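Local coordinates for protein beta-lactamase (Burkholderia cenocepacia, PDB 5E2G) that probably hydrolyses beta-lactams to substituted beta-amino acids as a class C beta-lactamase, at residues Q166-L171 against L215-Y220; A227-F232 against G333-A338; V276-L281 against A350-L355. All coordinates share one frame; numbering follows the deposited sequence.

Contact 1 of 3, residues Q166-L171 against L215-Y220; sequences QDFATL and LWQPAY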
ATOM      1  N   GLN A 166     -19.969  -9.317   1.595  1.00 16.13           N
ATOM      2  CA  GLN A 166     -19.365  -9.502   2.904  1.00 16.47           C
ATOM      3  C   GLN A 166     -18.977  -8.155   3.503  1.00 16.61           C
ATOM      4  O   GLN A 166     -18.863  -7.144   2.803  1.00 16.30           O
ATOM      5  CB  GLN A 166     -18.160 -10.447   2.818  1.00 16.04           C
ATOM      6  CG  GLN A 166     -17.546 -10.833   4.163  1.00 16.50           C
ATOM      7  CD  GLN A 166     -18.547 -11.447   5.135  1.00 17.40           C
ATOM      8  OE1 GLN A 166     -19.137 -10.761   5.968  1.00 18.01           O
ATOM      9  NE2 GLN A 166     -18.719 -12.752   5.043  1.00 22.77           N
ATOM     10  N   ASP A 167     -18.857  -8.165   4.832  1.00 17.22           N
ATOM     11  CA  ASP A 167     -18.194  -7.126   5.607  1.00 17.40           C
ATOM     12  C   ASP A 167     -16.760  -6.934   5.124  1.00 16.62           C
ATOM     13  O   ASP A 167     -16.061  -7.901   4.819  1.00 16.20           O
ATOM     14  CB  ASP A 167     -18.238  -7.551   7.084  1.00 21.10           C
ATOM     15  CG  ASP A 167     -17.483  -6.622   8.014  1.00 20.39           C
ATOM     16  OD1 ASP A 167     -17.977  -5.506   8.290  1.00 19.89           O
ATOM     17  OD2 ASP A 167     -16.421  -7.044   8.522  1.00 18.39           O
ATOM     18  N   PHE A 168     -16.314  -5.676   5.040  1.00 16.51           N
ATOM     19  CA  PHE A 168     -14.976  -5.419   4.508  1.00 18.68           C
ATOM     20  C   PHE A 168     -13.887  -6.041   5.386  1.00 20.34           C
ATOM     21  O   PHE A 168     -13.049  -6.815   4.901  1.00 17.99           O
ATOM     22  CB  PHE A 168     -14.716  -3.920   4.344  1.00 15.84           C
ATOM     23  CG  PHE A 168     -13.310  -3.626   3.911  1.00 15.91           C
ATOM     24  CD1 PHE A 168     -12.944  -3.762   2.581  1.00 17.53           C
ATOM     25  CD2 PHE A 168     -12.335  -3.291   4.841  1.00 18.45           C
ATOM     26  CE1 PHE A 168     -11.631  -3.531   2.170  1.00 16.38           C
ATOM     27  CE2 PHE A 168     -11.028  -3.062   4.443  1.00 16.67           C
ATOM     28  CZ  PHE A 168     -10.677  -3.189   3.103  1.00 15.76           C
ATOM     29  N   ALA A 169     -13.859  -5.684   6.679  1.00 16.52           N
ATOM     30  CA  ALA A 169     -12.796  -6.170   7.564  1.00 16.66           C
ATOM     31  C   ALA A 169     -12.765  -7.693   7.633  1.00 17.15           C
ATOM     32  O   ALA A 169     -11.686  -8.288   7.750  1.00 16.65           O
ATOM     33  CB  ALA A 169     -12.956  -5.576   8.967  1.00 17.54           C
ATOM     34  N   THR A 170     -13.936  -8.335   7.544  1.00 18.21           N
ATOM     35  CA  THR A 170     -14.011  -9.794   7.508  1.00 17.11           C
ATOM     36  C   THR A 170     -13.342 -10.357   6.260  1.00 16.32           C
ATOM     37  O   THR A 170     -12.641 -11.370   6.323  1.00 21.51           O
ATOM     38  CB  THR A 170     -15.478 -10.224   7.577  1.00 17.62           C
ATOM     39  OG1 THR A 170     -16.053  -9.737   8.795  1.00 18.50           O
ATOM     40  CG2 THR A 170     -15.610 -11.736   7.515  1.00 17.83           C
ATOM     41  N   LEU A 171     -13.554  -9.721   5.111  1.00 17.04           N
ATOM     42  CA  LEU A 171     -12.915 -10.171   3.878  1.00 17.75           C
ATOM     43  C   LEU A 171     -11.399 -10.096   3.972  1.00 16.41           C
ATOM     44  O   LEU A 171     -10.697 -10.925   3.392  1.00 16.52           O
ATOM     45  CB  LEU A 171     -13.401  -9.332   2.702  1.00 17.20           C
ATOM     46  CG  LEU A 171     -14.800  -9.603   2.149  1.00 16.83           C
ATOM     47  CD1 LEU A 171     -15.245  -8.471   1.244  1.00 14.43           C
ATOM     48  CD2 LEU A 171     -14.812 -10.931   1.413  1.00 14.95           C
ATOM     49  N   LEU A 215     -14.204   5.206   5.857  1.00 48.81           N
ATOM     50  CA  LEU A 215     -13.350   4.506   4.902  1.00 40.70           C
ATOM     51  C   LEU A 215     -11.931   4.372   5.441  1.00 39.79           C
ATOM     52  O   LEU A 215     -10.962   4.428   4.683  1.00 48.70           O
ATOM     53  CB  LEU A 215     -13.323   5.201   3.535  1.00 40.56           C
ATOM     54  CG  LEU A 215     -14.534   5.233   2.597  1.00 40.22           C
ATOM     55  CD1 LEU A 215     -15.164   3.867   2.476  1.00 37.81           C
ATOM     56  CD2 LEU A 215     -15.560   6.263   3.024  1.00 44.03           C
ATOM     57  N   TRP A 216     -11.792   4.216   6.758  1.00 30.64           N
ATOM     58  CA  TRP A 216     -10.458   4.103   7.339  1.00 33.15           C
ATOM     59  C   TRP A 216      -9.847   2.735   7.094  1.00 27.89           C
ATOM     60  O   TRP A 216      -8.627   2.618   6.957  1.00 31.52           O
ATOM     61  CB  TRP A 216     -10.500   4.367   8.845  1.00 42.21           C
ATOM     62  CG  TRP A 216     -11.132   3.253   9.646  1.00 44.81           C
ATOM     63  CD1 TRP A 216     -12.458   3.117   9.965  1.00 44.69           C
ATOM     64  CD2 TRP A 216     -10.462   2.119  10.223  1.00 42.85           C
ATOM     65  NE1 TRP A 216     -12.651   1.971  10.704  1.00 44.95           N
ATOM     66  CE2 TRP A 216     -11.442   1.343  10.879  1.00 42.15           C
ATOM     67  CE3 TRP A 216      -9.127   1.688  10.251  1.00 36.08           C
ATOM     68  CZ2 TRP A 216     -11.130   0.154  11.550  1.00 34.70           C
ATOM     69  CZ3 TRP A 216      -8.821   0.512  10.925  1.00 29.40           C
ATOM     70  CH2 TRP A 216      -9.818  -0.240  11.561  1.00 29.21           C
ATOM     71  N   GLN A 217     -10.665   1.691   7.076  1.00 24.84           N
ATOM     72  CA  GLN A 217     -10.127   0.348   6.875  1.00 25.00           C
ATOM     73  C   GLN A 217      -9.567   0.158   5.473  1.00 25.78           C
ATOM     74  O   GLN A 217      -8.429  -0.331   5.349  1.00 25.54           O
ATOM     75  CB  GLN A 217     -11.204  -0.691   7.188  1.00 28.75           C
ATOM     76  CG  GLN A 217     -12.322  -0.164   8.052  1.00 34.85           C
ATOM     77  CD  GLN A 217     -13.398  -1.194   8.281  1.00 39.61           C
ATOM     78  OE1 GLN A 217     -14.288  -1.374   7.449  1.00 40.84           O
ATOM     79  NE2 GLN A 217     -13.324  -1.885   9.414  1.00 44.18           N
ATOM     80  N   PRO A 218     -10.276   0.509   4.390  1.00 25.70           N
ATOM     81  CA  PRO A 218      -9.729   0.216   3.059  1.00 26.99           C
ATOM     82  C   PRO A 218      -8.547   1.084   2.686  1.00 28.86           C
ATOM     83  O   PRO A 218      -7.720   0.654   1.876  1.00 34.80           O
ATOM     84  CB  PRO A 218     -10.922   0.465   2.118  1.00 27.25           C
ATOM     85  CG  PRO A 218     -12.115   0.618   2.990  1.00 26.82           C
ATOM     86  CD  PRO A 218     -11.598   1.155   4.280  1.00 24.00           C
ATOM     87  N   ALA A 219      -8.430   2.282   3.253  1.00 23.36           N
ATOM     88  CA  ALA A 219      -7.421   3.228   2.800  1.00 24.37           C
ATOM     89  C   ALA A 219      -6.132   3.160   3.609  1.00 27.55           C
ATOM     90  O   ALA A 219      -5.049   3.355   3.050  1.00 26.36           O
ATOM     91  CB  ALA A 219      -7.987   4.651   2.840  1.00 25.90           C
ATOM     92  N   TYR A 220      -6.219   2.889   4.911  1.00 28.00           N
ATOM     93  CA  TYR A 220      -5.005   2.924   5.732  1.00 27.09           C
ATOM     94  C   TYR A 220      -5.135   2.096   7.002  1.00 24.60           C
ATOM     95  O   TYR A 220      -4.406   2.366   7.961  1.00 29.34           O
ATOM     96  CB  TYR A 220      -4.660   4.370   6.096  1.00 32.06           C
ATOM     97  CG  TYR A 220      -5.814   5.153   6.699  1.00 41.20           C
ATOM     98  CD1 TYR A 220      -6.674   5.892   5.890  1.00 41.87           C
ATOM     99  CD2 TYR A 220      -6.041   5.164   8.080  1.00 47.16           C
ATOM    100  CE1 TYR A 220      -7.730   6.616   6.429  1.00 45.41           C
ATOM    101  CE2 TYR A 220      -7.098   5.894   8.633  1.00 49.40           C
ATOM    102  CZ  TYR A 220      -7.938   6.618   7.795  1.00 48.54           C
ATOM    103  OH  TYR A 220      -8.989   7.344   8.312  1.00 50.28           O
TER
HETATM  104  O   HOH W   1     -15.710  -3.888   7.921  1.00 19.64           O
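The F168 ring carries P218 on one face. P218 CG stands 4.1 Å from the centroid of the F168 ring, 10° off the normal, a CH-pi contact. F168 CG is anti to the backbone N (chi1 175°), which carries the ring toward P218. F168 CZ also comes to 3.5 Å from P218 CA. Q217 CB meets the same ring obliquely, 3.6 Å from F168 CE2. From there the F168 and Q217 side chains slide past each other in opposite directions, with the amide plane turned 44° from the ring plane. Beyond the ring, Q217 NE2 lies 3.7 Å from A169 CB.

The contact joins the start of helix 168-180 to the short helix 216-220, in the helical part of the serine beta-lactamase fold. Both rest near helix 64-77, at whose start lies a sequence consistent with the SxxK motif of serine beta-lactamases. F168 touches T68 of that helix, and P218 O accepts a hydrogen bond from T68 OG1.

D167 is the N-cap of helix 168-180. T170 N and OG1 both reach its OD2 on the anti side, out of the carboxylate plane. Its OD1 accepts from water 1. That water also accepts from A169 N at 2.9 Å and donates to Q217 OE1 at 2.9 Å, bridging the two segments.

Contact 2 of 3, residues A227-F232 against G333-A338; sequences ADLLRF and GIVMLA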
ATOM      1  N   ALA A 227       7.625  -9.262   8.708  1.00 19.33           N
ATOM      2  CA  ALA A 227       7.557 -10.586   8.103  1.00 19.02           C
ATOM      3  C   ALA A 227       6.325 -10.722   7.214  1.00 16.83           C
ATOM      4  O   ALA A 227       6.417 -11.191   6.077  1.00 16.60           O
ATOM      5  CB  ALA A 227       7.563 -11.660   9.192  1.00 20.13           C
ATOM      6  N   ASP A 228       5.160 -10.302   7.710  1.00 20.21           N
ATOM      7  CA  ASP A 228       3.928 -10.488   6.947  1.00 18.68           C
ATOM      8  C   ASP A 228       3.929  -9.646   5.679  1.00 18.26           C
ATOM      9  O   ASP A 228       3.552 -10.130   4.603  1.00 15.16           O
ATOM     10  CB  ASP A 228       2.714 -10.148   7.806  1.00 16.85           C
ATOM     11  CG  ASP A 228       2.236 -11.326   8.646  1.00 22.93           C
ATOM     12  OD1 ASP A 228       2.976 -12.321   8.799  1.00 24.69           O
ATOM     13  OD2 ASP A 228       1.108 -11.247   9.162  1.00 27.86           O
ATOM     14  N   LEU A 229       4.340  -8.381   5.784  1.00 18.02           N
ATOM     15  CA  LEU A 229       4.430  -7.544   4.592  1.00 14.69           C
ATOM     16  C   LEU A 229       5.439  -8.119   3.606  1.00 15.76           C
ATOM     17  O   LEU A 229       5.228  -8.086   2.388  1.00 15.53           O
ATOM     18  CB  LEU A 229       4.803  -6.115   4.983  1.00 20.18           C
ATOM     19  CG  LEU A 229       4.370  -5.023   4.010  1.00 19.71           C
ATOM     20  CD1 LEU A 229       2.928  -5.258   3.601  1.00 20.36           C
ATOM     21  CD2 LEU A 229       4.520  -3.660   4.646  1.00 19.25           C
ATOM     22  N   LEU A 230       6.530  -8.682   4.121  1.00 18.37           N
ATOM     23  CA  LEU A 230       7.509  -9.329   3.259  1.00 20.00           C
ATOM     24  C   LEU A 230       6.894 -10.516   2.533  1.00 17.02           C
ATOM     25  O   LEU A 230       7.157 -10.731   1.346  1.00 16.27           O
ATOM     26  CB  LEU A 230       8.718  -9.768   4.085  1.00 16.25           C
ATOM     27  CG  LEU A 230       9.942 -10.180   3.271  1.00 19.08           C
ATOM     28  CD1 LEU A 230      10.358  -9.032   2.342  1.00 19.13           C
ATOM     29  CD2 LEU A 230      11.073 -10.591   4.204  1.00 19.18           C
ATOM     30  N   ARG A 231       6.081 -11.308   3.236  1.00 17.25           N
ATOM     31  CA  ARG A 231       5.459 -12.467   2.604  1.00 16.36           C
ATOM     32  C   ARG A 231       4.532 -12.035   1.474  1.00 15.18           C
ATOM     33  O   ARG A 231       4.451 -12.699   0.437  1.00 19.56           O
ATOM     34  CB  ARG A 231       4.719 -13.289   3.655  1.00 18.55           C
ATOM     35  CG  ARG A 231       4.288 -14.648   3.171  1.00 20.21           C
ATOM     36  CD  ARG A 231       3.853 -15.555   4.314  1.00 20.39           C
ATOM     37  NE  ARG A 231       3.429 -16.861   3.809  1.00 20.92           N
ATOM     38  CZ  ARG A 231       4.263 -17.846   3.490  1.00 20.49           C
ATOM     39  NH1 ARG A 231       5.566 -17.682   3.628  1.00 20.37           N
ATOM     40  NH2 ARG A 231       3.796 -18.997   3.031  1.00 22.07           N
ATOM     41  N   PHE A 232       3.843 -10.907   1.653  1.00 17.12           N
ATOM     42  CA  PHE A 232       3.037 -10.328   0.581  1.00 14.12           C
ATOM     43  C   PHE A 232       3.902  -9.961  -0.625  1.00 16.44           C
ATOM     44  O   PHE A 232       3.546 -10.260  -1.771  1.00 14.69           O
ATOM     45  CB  PHE A 232       2.295  -9.114   1.131  1.00 13.77           C
ATOM     46  CG  PHE A 232       1.311  -8.486   0.174  1.00 13.29           C
ATOM     47  CD1 PHE A 232       0.401  -9.256  -0.529  1.00 14.71           C
ATOM     48  CD2 PHE A 232       1.263  -7.112   0.031  1.00 16.39           C
ATOM     49  CE1 PHE A 232      -0.518  -8.669  -1.393  1.00 15.72           C
ATOM     50  CE2 PHE A 232       0.342  -6.512  -0.836  1.00 14.05           C
ATOM     51  CZ  PHE A 232      -0.548  -7.296  -1.543  1.00 16.34           C
ATOM     52  N   GLY A 333      13.429  -7.806  -3.069  1.00 17.80           N
ATOM     53  CA  GLY A 333      12.490  -6.810  -2.577  1.00 16.15           C
ATOM     54  C   GLY A 333      12.843  -6.348  -1.181  1.00 17.42           C
ATOM     55  O   GLY A 333      13.602  -7.007  -0.467  1.00 18.65           O
ATOM     56  N   ILE A 334      12.266  -5.206  -0.794  1.00 18.13           N
ATOM     57  CA  ILE A 334      12.503  -4.607   0.517  1.00 16.56           C
ATOM     58  C   ILE A 334      11.182  -4.131   1.109  1.00 19.01           C
ATOM     59  O   ILE A 334      10.287  -3.677   0.387  1.00 21.70           O
ATOM     60  CB  ILE A 334      13.513  -3.436   0.452  1.00 18.40           C
ATOM     61  CG1 ILE A 334      13.866  -2.938   1.856  1.00 19.67           C
ATOM     62  CG2 ILE A 334      12.958  -2.285  -0.348  1.00 17.61           C
ATOM     63  CD1 ILE A 334      15.062  -1.991   1.901  1.00 20.76           C
ATOM     64  N   VAL A 335      11.072  -4.242   2.431  1.00 17.56           N
ATOM     65  CA  VAL A 335       9.987  -3.675   3.222  1.00 16.79           C
ATOM     66  C   VAL A 335      10.618  -2.833   4.324  1.00 15.96           C
ATOM     67  O   VAL A 335      11.514  -3.308   5.027  1.00 16.45           O
ATOM     68  CB  VAL A 335       9.093  -4.785   3.815  1.00 18.92           C
ATOM     69  CG1 VAL A 335       8.154  -4.235   4.854  1.00 23.50           C
ATOM     70  CG2 VAL A 335       8.336  -5.481   2.707  1.00 16.82           C
HETATM   71  N   MSE A 336      10.182  -1.586   4.460  1.00 16.57           N
HETATM   72  CA  MSE A 336      10.716  -0.732   5.509  1.00 16.26           C
HETATM   73  C   MSE A 336       9.604  -0.187   6.379  1.00 16.23           C
HETATM   74  O   MSE A 336       8.732   0.518   5.891  1.00 19.86           O
HETATM   75  CB  MSE A 336      11.514   0.423   4.916  1.00 28.41           C
HETATM   76  CG  MSE A 336      12.663  -0.003   4.022  1.00 32.44           C
HETATM   77 SE   MSE A 336      13.464   1.495   3.030  0.79 31.18          SE
HETATM   78  CE  MSE A 336      13.650   2.759   4.499  1.00 28.57           C
ATOM     79  N   LEU A 337       9.631  -0.500   7.670  1.00 17.96           N
ATOM     80  CA  LEU A 337       8.615  -0.039   8.605  1.00 19.25           C
ATOM     81  C   LEU A 337       9.297   0.730   9.719  1.00 19.16           C
ATOM     82  O   LEU A 337      10.251   0.234  10.317  1.00 21.72           O
ATOM     83  CB  LEU A 337       7.810  -1.201   9.193  1.00 19.39           C
ATOM     84  CG  LEU A 337       7.412  -2.333   8.252  1.00 20.04           C
ATOM     85  CD1 LEU A 337       6.631  -3.374   9.009  1.00 21.36           C
ATOM     86  CD2 LEU A 337       6.594  -1.803   7.126  1.00 19.62           C
ATOM     87  N   ALA A 338       8.806   1.931   9.999  1.00 19.76           N
ATOM     88  CA  ALA A 338       9.390   2.779  11.024  1.00 18.97           C
ATOM     89  C   ALA A 338       8.274   3.414  11.833  1.00 19.56           C
ATOM     90  O   ALA A 338       7.269   3.855  11.271  1.00 18.81           O
ATOM     91  CB  ALA A 338      10.281   3.863  10.412  1.00 18.97           C
TER
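L229 and V335 form the middle of this contact, where a helix packs on one face of the large antiparallel sheet of the serine beta-lactamase fold. L229 CD2 is 3.7 Å from V335 CG1. The same methyl is also 3.7 Å from L337 CD2, so one branch of L229 touches two strand residues. L229 CB adds to this, at 3.8 Å from V335 CG1. V335 divides its two methyls. CG1, anti to the V335 backbone N (chi1 168°), serves L229, while CG2 turns to the backbone and side chain of L230. The CB of L230 does not aim straight at the strand. With CG anti to the L230 backbone N (chi1 -167°), its CD1 nevertheless comes nearer to V335.

The short axes of helix 227-232 and strand 333-338 run in roughly opposite directions, at 149°, and approach to 8.4 Å. V335 and L337 point toward the helix. I334 and M336, a selenomethionine, point away, where both touch helix 344-357. The strand is an inner one: its backbone pairs with strand 321-327 and with strand 25-32, where L230 also touches V31, the partner of G333.

The helix has further partners: D228 OD2 accepts from H184 N and T185 OG1, and F232 packs on T66, L67 and T70 of helix 64-77. Across the contact, L230 CD1 lies 4.1 Å from V335 CG2, and L230 N lies 3.9 Å from that same methyl.

Contact 3 of 3, residues V276-L281 against A350-L355; sequences VALPTL and AAYRIL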
ATOM      1  N   VAL A 276      16.158   1.029 -13.315  1.00 23.48           N
ATOM      2  CA  VAL A 276      15.556   2.334 -13.072  1.00 23.32           C
ATOM      3  C   VAL A 276      16.608   3.266 -12.479  1.00 26.04           C
ATOM      4  O   VAL A 276      17.334   2.876 -11.556  1.00 27.44           O
ATOM      5  CB  VAL A 276      14.336   2.208 -12.137  1.00 22.47           C
ATOM      6  CG1 VAL A 276      14.692   1.368 -10.911  1.00 19.19           C
ATOM      7  CG2 VAL A 276      13.805   3.579 -11.740  1.00 25.86           C
ATOM      8  N   ALA A 277      16.693   4.492 -13.013  1.00 24.43           N
ATOM      9  CA  ALA A 277      17.613   5.494 -12.481  1.00 17.19           C
ATOM     10  C   ALA A 277      17.011   6.151 -11.255  1.00 16.86           C
ATOM     11  O   ALA A 277      15.797   6.367 -11.187  1.00 27.83           O
ATOM     12  CB  ALA A 277      17.936   6.563 -13.525  1.00 26.95           C
ATOM     13  N   LEU A 278      17.858   6.471 -10.283  1.00 19.60           N
ATOM     14  CA  LEU A 278      17.339   7.082  -9.059  1.00 23.15           C
ATOM     15  C   LEU A 278      16.520   8.347  -9.315  1.00 22.12           C
ATOM     16  O   LEU A 278      15.437   8.475  -8.721  1.00 22.01           O
ATOM     17  CB  LEU A 278      18.481   7.351  -8.071  1.00 24.02           C
ATOM     18  CG  LEU A 278      17.988   7.997  -6.767  1.00 22.92           C
ATOM     19  CD1 LEU A 278      16.946   7.124  -6.090  1.00 18.08           C
ATOM     20  CD2 LEU A 278      19.146   8.297  -5.818  1.00 26.41           C
ATOM     21  N   PRO A 279      16.941   9.293 -10.174  1.00 24.24           N
ATOM     22  CA  PRO A 279      16.076  10.456 -10.435  1.00 21.14           C
ATOM     23  C   PRO A 279      14.672  10.069 -10.859  1.00 20.97           C
ATOM     24  O   PRO A 279      13.722  10.804 -10.573  1.00 22.84           O
ATOM     25  CB  PRO A 279      16.820  11.205 -11.548  1.00 20.21           C
ATOM     26  CG  PRO A 279      18.235  10.779 -11.419  1.00 20.12           C
ATOM     27  CD  PRO A 279      18.200   9.368 -10.944  1.00 21.56           C
ATOM     28  N   THR A 280      14.505   8.921 -11.518  1.00 20.76           N
ATOM     29  CA  THR A 280      13.166   8.488 -11.892  1.00 21.02           C
ATOM     30  C   THR A 280      12.324   8.205 -10.659  1.00 20.04           C
ATOM     31  O   THR A 280      11.158   8.611 -10.587  1.00 18.66           O
ATOM     32  CB  THR A 280      13.236   7.254 -12.784  1.00 17.24           C
ATOM     33  OG1 THR A 280      13.828   7.611 -14.030  1.00 18.16           O
ATOM     34  CG2 THR A 280      11.857   6.738 -13.046  1.00 17.50           C
ATOM     35  N   LEU A 281      12.908   7.529  -9.668  1.00 21.64           N
ATOM     36  CA  LEU A 281      12.173   7.201  -8.451  1.00 18.48           C
ATOM     37  C   LEU A 281      11.935   8.432  -7.602  1.00 18.55           C
ATOM     38  O   LEU A 281      10.851   8.603  -7.038  1.00 19.08           O
ATOM     39  CB  LEU A 281      12.936   6.156  -7.644  1.00 17.76           C
ATOM     40  CG  LEU A 281      13.188   4.838  -8.367  1.00 18.11           C
ATOM     41  CD1 LEU A 281      14.038   3.942  -7.499  1.00 17.15           C
ATOM     42  CD2 LEU A 281      11.869   4.157  -8.711  1.00 16.08           C
ATOM     43  N   ALA A 350      17.416   4.781   0.417  1.00 23.51           N
ATOM     44  CA  ALA A 350      17.956   3.633   1.135  1.00 24.57           C
ATOM     45  C   ALA A 350      17.579   2.324   0.447  1.00 23.13           C
ATOM     46  O   ALA A 350      18.420   1.431   0.294  1.00 24.55           O
ATOM     47  CB  ALA A 350      17.476   3.662   2.585  1.00 25.87           C
ATOM     48  N   ALA A 351      16.326   2.193   0.013  1.00 19.65           N
ATOM     49  CA  ALA A 351      15.925   0.998  -0.718  1.00 16.83           C
ATOM     50  C   ALA A 351      16.743   0.834  -1.992  1.00 19.08           C
ATOM     51  O   ALA A 351      17.195  -0.269  -2.317  1.00 22.17           O
ATOM     52  CB  ALA A 351      14.434   1.066  -1.041  1.00 15.98           C
ATOM     53  N   TYR A 352      16.943   1.927  -2.726  1.00 17.05           N
ATOM     54  CA  TYR A 352      17.697   1.861  -3.972  1.00 20.58           C
ATOM     55  C   TYR A 352      19.134   1.429  -3.716  1.00 21.58           C
ATOM     56  O   TYR A 352      19.680   0.596  -4.447  1.00 20.33           O
ATOM     57  CB  TYR A 352      17.649   3.219  -4.671  1.00 22.27           C
ATOM     58  CG  TYR A 352      18.122   3.243  -6.114  1.00 23.16           C
ATOM     59  CD1 TYR A 352      17.298   2.809  -7.143  1.00 22.71           C
ATOM     60  CD2 TYR A 352      19.375   3.741  -6.446  1.00 27.12           C
ATOM     61  CE1 TYR A 352      17.712   2.850  -8.461  1.00 24.56           C
ATOM     62  CE2 TYR A 352      19.803   3.788  -7.766  1.00 28.39           C
ATOM     63  CZ  TYR A 352      18.964   3.343  -8.770  1.00 27.14           C
ATOM     64  OH  TYR A 352      19.394   3.391 -10.082  1.00 29.06           O
ATOM     65  N   ARG A 353      19.760   1.974  -2.676  1.00 24.07           N
ATOM     66  CA  ARG A 353      21.116   1.560  -2.335  1.00 26.37           C
ATOM     67  C   ARG A 353      21.143   0.116  -1.854  1.00 27.56           C
ATOM     68  O   ARG A 353      21.965  -0.683  -2.314  1.00 29.05           O
ATOM     69  CB  ARG A 353      21.695   2.487  -1.271  1.00 29.22           C
ATOM     70  CG  ARG A 353      21.734   3.938  -1.694  1.00 33.78           C
ATOM     71  CD  ARG A 353      22.331   4.805  -0.606  1.00 42.01           C
ATOM     72  NE  ARG A 353      22.217   6.236  -0.896  1.00 49.08           N
ATOM     73  CZ  ARG A 353      21.475   7.083  -0.189  1.00 56.15           C
ATOM     74  NH1 ARG A 353      20.777   6.644   0.856  1.00 60.69           N
ATOM     75  NH2 ARG A 353      21.433   8.369  -0.520  1.00 56.85           N
ATOM     76  N   ILE A 354      20.244  -0.237  -0.932  1.00 25.54           N
ATOM     77  CA  ILE A 354      20.213  -1.598  -0.406  1.00 26.85           C
ATOM     78  C   ILE A 354      19.968  -2.594  -1.530  1.00 25.06           C
ATOM     79  O   ILE A 354      20.753  -3.524  -1.735  1.00 26.29           O
ATOM     80  CB  ILE A 354      19.152  -1.728   0.697  1.00 25.53           C
ATOM     81  CG1 ILE A 354      19.594  -0.978   1.946  1.00 23.80           C
ATOM     82  CG2 ILE A 354      18.926  -3.182   1.032  1.00 26.63           C
ATOM     83  CD1 ILE A 354      18.484  -0.790   2.942  1.00 21.65           C
ATOM     84  N   LEU A 355      18.881  -2.410  -2.283  1.00 22.74           N
ATOM     85  CA  LEU A 355      18.587  -3.351  -3.361  1.00 24.25           C
ATOM     86  C   LEU A 355      19.690  -3.368  -4.418  1.00 28.08           C
ATOM     87  O   LEU A 355      19.964  -4.419  -5.009  1.00 26.62           O
ATOM     88  CB  LEU A 355      17.238  -3.028  -3.995  1.00 24.20           C
ATOM     89  CG  LEU A 355      16.034  -3.384  -3.124  1.00 23.28           C
ATOM     90  CD1 LEU A 355      14.769  -3.395  -3.959  1.00 20.51           C
ATOM     91  CD2 LEU A 355      16.238  -4.720  -2.416  1.00 19.83           C
TER
HETATM   92  O   HOH W   2      20.419   6.046 -10.564  1.00 33.60           O
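Y352 reaches from helix 344-357 to the start of helix 278-284. The C-terminal helix of this serine beta-lactamase fold is thereby tied to the segment that follows strand 270-273 of the central sheet. CB of Y352 directs the side chain toward the other segment, with CG anti to the backbone N (chi1 -167°). At CG the first partner appears: L278 CD1 lies 4.1 Å from Y352 CG. Further out, L278 CB sits over one face, 4.1 Å from the centroid of the Y352 ring and 22° off the normal. This is a CH-pi contact displaced toward the rim, and the nearest ring atom to L278 CB is CE2.

The CD1 and CE1 side of the ring meets other residues. L281 CD1 comes obliquely to 3.5 Å from Y352 CD1, and the two side chains cross at about a right angle. V276 CG1 lies 4.2 Å from Y352 CE1. V276 O is at the ring edge, in its plane.

The tip is polar. Y352 OH donates to V276 O at 2.6 Å, in the carbonyl plane, with a C=O...donor angle of 146°. This bond and the apolar contacts would limit rotation of the ring.

Further residues lie around these partners. A277 is at the N-cap position of helix 278-284, and its carbonyl accepts from T280 N. V276 and L281 both touch W310 of strand 309-316, as does L355 from the opposing helix. W310 is thus a shared neighbour of the two segments. L281 also packs on Y272 of strand 270-273. Y352 itself remains partly exposed. Water 2 completes the polar end: it accepts from L278 N at 2.6 Å and donates to Y352 OH at 2.9 Å.

Along the chain, contact 1 closes before the other two open. Contacts 2 and 3 then interleave, their segments alternating. Contact 1 lies in the helical part, its centre about 21 Å from that of contact 2 and about 32 Å from that of contact 3, on the opposite side of the chain's centre from contact 3. Contacts 2 and 3 have centres about 17 Å apart and do touch. Strand 332-338 turns one side to helix 226-235 and the other to helix 344-357, where I334 CG2 is 3.7 Å from A351 CB. The C-terminal strand and helix therefore connect both layers flanking the sheet. Helix 64-77 is a common neighbour of contacts 1 and 2, between the helical part and the sheet.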